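Local coordinates for AopB (Aeromonas hydrophila, PDB 3WXX), which is a type III secretion translocator of the SctE/SipB/YopB family, bound by the chaperone AcrH and probably part of the translocon that forms in the host membrane, at residues I188-A191 / I192-A196. Residues are numbered along the deposited sequence; the frame is centred on the assembly and turned at random.
Sequences ILVA and IVSIA
S194 turns back along its helix to the carbonyl of V190, so that V190 O accepts two hydrogen bonds from the same residue. The backbone bond is nearly linear: S194 N lies 2.8 Å from V190 O, with an N-H...O angle of 178°. The second comes from the side chain, whose chi1 is modelled at -25°, away from a staggered position, placing OG 2.5 Å from V190 O; both torsion and length are uncertain at 2.7 Å resolution. L189 and V193 lie one turn apart, and methyl CD1 of L189 rests loosely on CG2 of V193 at 4.3 Å. With CG1 anti to the backbone N (chi1 174°), V193 carries CG2 back beside that N, where it also packs 3.4 Å from L189 O. Their backbones are joined by V193 N to L189 O at 3.2 Å, and the next bond but one, I195 N to A191 O, measures 2.8 Å. I188 and I192 lie side by side, pointing the same way, and touch V211 and M208 of helix 201-217, respectively. A191 and I195 both meet M148 of helix 126-151, while S194 and V193 lie against A39 of helix 24-42. Residues 188-196, within a predicted transmembrane helix, are thus largely buried among these three helices, with L189 on the exposed side. Hydroxyl-to-carbonyl bonding recurs one turn on, between T198 OG1 and S194 O. If the modelled bond is real, the buried S194 hydroxyl would be satisfied within its own helix, which is compatible with an apolar or membrane setting.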
loop_
_atom_site.group_PDB
_atom_site.type_symbol
_atom_site.label_atom_id
_atom_site.label_comp_id
_atom_site.label_asym_id
_atom_site.label_seq_id
_atom_site.Cartn_x
_atom_site.Cartn_y
_atom_site.Cartn_z
ATOM N N ILE B 188 7.047 1.699 10.585
ATOM C CA ILE B 188 6.305 0.636 11.230
ATOM C C ILE B 188 5.731 1.194 12.496
ATOM O O ILE B 188 4.532 1.197 12.691
ATOM C CB ILE B 188 7.164 -0.566 11.585
ATOM C CG1 ILE B 188 7.716 -1.245 10.332
ATOM C CG2 ILE B 188 6.350 -1.549 12.434
ATOM C CD1 ILE B 188 8.568 -2.471 10.660
ATOM N N LEU B 189 6.616 1.687 13.352
ATOM C CA LEU B 189 6.227 2.185 14.649
ATOM C C LEU B 189 5.169 3.245 14.541
ATOM O O LEU B 189 4.182 3.191 15.269
ATOM C CB LEU B 189 7.441 2.720 15.364
ATOM C CG LEU B 189 7.242 3.446 16.696
ATOM C CD1 LEU B 189 6.361 2.682 17.674
ATOM C CD2 LEU B 189 8.630 3.687 17.273
ATOM N N VAL B 190 5.319 4.189 13.616
ATOM C CA VAL B 190 4.282 5.249 13.495
ATOM C C VAL B 190 2.929 4.595 13.102
ATOM O O VAL B 190 1.880 4.892 13.709
ATOM C CB VAL B 190 4.673 6.474 12.588
ATOM C CG1 VAL B 190 6.182 6.652 12.447
ATOM C CG2 VAL B 190 4.049 6.364 11.205
ATOM N N ALA B 191 2.976 3.679 12.121
ATOM C CA ALA B 191 1.772 2.950 11.670
ATOM C C ALA B 191 1.038 2.256 12.816
ATOM O O ALA B 191 -0.191 2.344 12.913
ATOM C CB ALA B 191 2.125 1.937 10.578
ATOM N N ILE B 192 1.795 1.557 13.676
ATOM C CA ILE B 192 1.207 0.913 14.869
ATOM C C ILE B 192 0.456 1.900 15.744
ATOM O O ILE B 192 -0.655 1.619 16.210
ATOM C CB ILE B 192 2.246 0.199 15.749
ATOM C CG1 ILE B 192 2.604 -1.143 15.129
ATOM C CG2 ILE B 192 1.654 -0.133 17.091
ATOM C CD1 ILE B 192 3.770 -1.072 14.199
ATOM N N VAL B 193 1.073 3.052 15.970
ATOM C CA VAL B 193 0.435 4.054 16.789
ATOM C C VAL B 193 -0.832 4.484 16.068
ATOM O O VAL B 193 -1.927 4.469 16.645
ATOM C CB VAL B 193 1.369 5.254 17.046
ATOM C CG1 VAL B 193 0.634 6.351 17.792
ATOM C CG2 VAL B 193 2.597 4.820 17.836
ATOM N N SER B 194 -0.674 4.867 14.802
ATOM C CA SER B 194 -1.816 5.309 13.993
ATOM C C SER B 194 -2.945 4.288 14.078
ATOM O O SER B 194 -4.101 4.687 14.176
ATOM C CB SER B 194 -1.409 5.532 12.533
ATOM O OG SER B 194 -0.015 5.822 12.425
ATOM N N ILE B 195 -2.630 2.980 14.016
ATOM C CA ILE B 195 -3.687 1.951 14.129
ATOM C C ILE B 195 -4.324 2.063 15.499
ATOM O O ILE B 195 -5.545 2.114 15.614
ATOM C CB ILE B 195 -3.194 0.494 13.937
ATOM C CG1 ILE B 195 -2.653 0.215 12.526
ATOM C CG2 ILE B 195 -4.321 -0.493 14.194
ATOM C CD1 ILE B 195 -3.693 0.233 11.428
ATOM N N ALA B 196 -3.477 2.154 16.527
ATOM C CA ALA B 196 -3.945 2.251 17.904
ATOM C C ALA B 196 -4.955 3.357 18.005
ATOM O O ALA B 196 -6.067 3.149 18.481
ATOM C CB ALA B 196 -2.800 2.515 18.849
#